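Local structure of putative capsular polysaccharide biosynthesis protein (Streptococcus pneumoniae serotype 4, 6EWJ) at residues 232-235 with 240-243. The protein probably works as a pyridoxal phosphate-dependent sugar aminotransferase in the biosynthesis of pneumococcal teichoic acid. Residues are numbered along the deposited sequence; the frame is centred on the assembly and turned at random.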
ATOM      1  N   PHE A 232      -1.411  13.656   6.002  1.00 23.78           N
ATOM      2  CA  PHE A 232      -0.792  12.389   5.529  1.00 22.11           C
ATOM      3  C   PHE A 232      -1.585  11.177   5.988  1.00 21.66           C
ATOM      4  O   PHE A 232      -1.817  10.221   5.210  1.00 21.45           O
ATOM      5  CB  PHE A 232       0.632  12.232   6.016  1.00 21.64           C
ATOM      6  CG  PHE A 232       1.645  12.949   5.192  1.00 21.31           C
ATOM      7  CD1 PHE A 232       2.228  12.343   4.119  1.00 20.55           C
ATOM      8  CD2 PHE A 232       2.031  14.234   5.508  1.00 21.52           C
ATOM      9  CE1 PHE A 232       3.177  13.023   3.355  1.00 20.56           C
ATOM     10  CE2 PHE A 232       2.992  14.902   4.764  1.00 21.80           C
ATOM     11  CZ  PHE A 232       3.558  14.304   3.681  1.00 20.82           C
ATOM     12  N   GLN A 233      -1.989  11.208   7.272  1.00 22.19           N
ATOM     13  CA  GLN A 233      -2.751  10.116   7.864  1.00 22.78           C
ATOM     14  C   GLN A 233      -3.995   9.827   7.078  1.00 22.17           C
ATOM     15  O   GLN A 233      -4.263   8.661   6.753  1.00 21.89           O
ATOM     16  CB  GLN A 233      -3.113  10.394   9.341  1.00 23.87           C
ATOM     17  CG  GLN A 233      -1.967  10.177  10.299  1.00 24.07           C
ATOM     18  CD  GLN A 233      -1.323   8.799  10.279  1.00 24.15           C
ATOM     19  OE1 GLN A 233      -0.104   8.692  10.452  1.00 25.62           O
ATOM     20  NE2 GLN A 233      -2.102   7.753  10.062  1.00 24.40           N
ATOM     21  N   ILE A 234      -4.715  10.898   6.750  1.00 22.61           N
ATOM     22  CA  ILE A 234      -5.968  10.860   6.025  1.00 23.26           C
ATOM     23  C   ILE A 234      -5.786  10.286   4.608  1.00 22.08           C
ATOM     24  O   ILE A 234      -6.541   9.425   4.152  1.00 20.82           O
ATOM     25  CB  ILE A 234      -6.586  12.263   6.007  1.00 25.01           C
ATOM     26  CG1 ILE A 234      -7.203  12.593   7.376  1.00 26.20           C
ATOM     27  CG2 ILE A 234      -7.715  12.415   4.977  1.00 25.65           C
ATOM     28  CD1 ILE A 234      -6.520  12.000   8.603  1.00 25.85           C
ATOM     29  N   LEU A 235      -4.705  10.709   3.933  1.00 21.79           N
ATOM     30  CA  LEU A 235      -4.431  10.176   2.597  1.00 21.10           C
ATOM     31  C   LEU A 235      -4.011   8.718   2.606  1.00 20.07           C
ATOM     32  O   LEU A 235      -4.246   8.009   1.615  1.00 21.39           O
ATOM     33  CB  LEU A 235      -3.354  11.006   1.857  1.00 21.06           C
ATOM     34  CG  LEU A 235      -3.702  12.455   1.575  1.00 21.98           C
ATOM     35  CD1 LEU A 235      -2.598  13.158   0.814  1.00 22.26           C
ATOM     36  CD2 LEU A 235      -5.031  12.638   0.849  1.00 22.71           C
ATOM     37  N   GLN A 240     -10.318   8.879   5.596  1.00 22.07           N
ATOM     38  CA  GLN A 240     -11.222   8.741   6.723  1.00 23.31           C
ATOM     39  C   GLN A 240     -10.834   9.733   7.819  1.00 24.04           C
ATOM     40  O   GLN A 240      -9.642   9.907   8.108  1.00 23.91           O
ATOM     41  CB  GLN A 240     -11.235   7.299   7.261  1.00 22.97           C
ATOM     42  CG  GLN A 240     -12.285   7.093   8.359  1.00 24.11           C
ATOM     43  CD  GLN A 240     -12.560   5.642   8.768  1.00 24.40           C
ATOM     44  OE1 GLN A 240     -12.965   4.825   7.947  1.00 25.81           O
ATOM     45  NE2 GLN A 240     -12.343   5.330  10.033  1.00 24.66           N
ATOM     46  N   THR A 241     -11.820  10.424   8.364  1.00 25.69           N
ATOM     47  CA  THR A 241     -11.634  11.335   9.537  1.00 26.90           C
ATOM     48  C   THR A 241     -12.745  11.108  10.547  1.00 27.75           C
ATOM     49  O   THR A 241     -13.831  10.643  10.170  1.00 27.57           O
ATOM     50  CB  THR A 241     -11.704  12.842   9.137  1.00 28.09           C
ATOM     51  OG1 THR A 241     -13.023  13.154   8.657  1.00 29.26           O
ATOM     52  CG2 THR A 241     -10.706  13.174   8.036  1.00 27.98           C
ATOM     53  N   LYS A 242     -12.461  11.441  11.812  1.00 27.93           N
ATOM     54  CA  LYS A 242     -13.458  11.480  12.869  1.00 30.03           C
ATOM     55  C   LYS A 242     -13.354  12.814  13.593  1.00 30.69           C
ATOM     56  O   LYS A 242     -12.245  13.304  13.848  1.00 30.84           O
ATOM     57  CB  LYS A 242     -13.256  10.348  13.869  1.00 30.77           C
ATOM     58  CG  LYS A 242     -13.328   8.931  13.295  1.00 31.45           C
ATOM     59  CD  LYS A 242     -13.786   7.941  14.363  1.00 32.43           C
ATOM     60  CE  LYS A 242     -13.356   6.509  13.986  1.00 32.28           C
ATOM     61  NZ  LYS A 242     -14.357   5.793  13.207  1.00 31.89           N
ATOM     62  N   ASP A 243     -14.492  13.395  13.925  1.00 31.38           N
ATOM     63  CA  ASP A 243     -14.512  14.680  14.640  1.00 32.25           C
ATOM     64  C   ASP A 243     -14.408  14.478  16.170  1.00 31.38           C
ATOM     65  O   ASP A 243     -14.365  13.337  16.649  1.00 30.04           O
ATOM     66  CB  ASP A 243     -15.665  15.599  14.177  1.00 33.66           C
ATOM     67  CG  ASP A 243     -17.046  15.008  14.358  1.00 34.62           C
ATOM     68  OD1 ASP A 243     -17.280  14.178  15.272  1.00 34.80           O
ATOM     69  OD2 ASP A 243     -17.929  15.381  13.542  1.00 35.61           O
TER
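Ile234, in the last turn of helix 225-236, meets the start of strand 240-241 with its CA 5.7 Å from the CA of Gln240, where the chain leaves the helix and enters a small two-stranded sheet, pairing antiparallel with strand 256-257. The contact therefore joins the large PLP-binding domain of this DegT/DnrJ/EryC1-family aminotransferase to a projecting excursion; the centre of the contact lies about 26 Å from the centre of the chain. The two segments bury 126 Å² in total, and Ile234 is the only residue of 232-235 to lose area, 62 Å² of that sum. The CG1 branch of Ile234 makes the contact: CG1 lies anti to the carbonyl carbon and beside the backbone N (chi1 -76°), while CG2 takes the place anti to the backbone N. Its CG1 lies 3.6 Å from CG2 of Thr241, an aliphatic van der Waals contact in which the two side chains approach at a slant. The same methylene packs on the peptide of the strand, with CG1 3.7 Å from Gln240 O. Val258 touches both Ile234 and Thr241, adding a third apolar group beside the pair. The strand itself is paired through backbone bonding of Thr241 with Asp256, and the Gln240 side chain extends clear of the helix and packs on Tyr90 of the second subunit. Beyond CG1, a chi2 of 33°, well off a staggered value, leaves the terminal CD1 of Ile234 3.8 Å from Gln240 O.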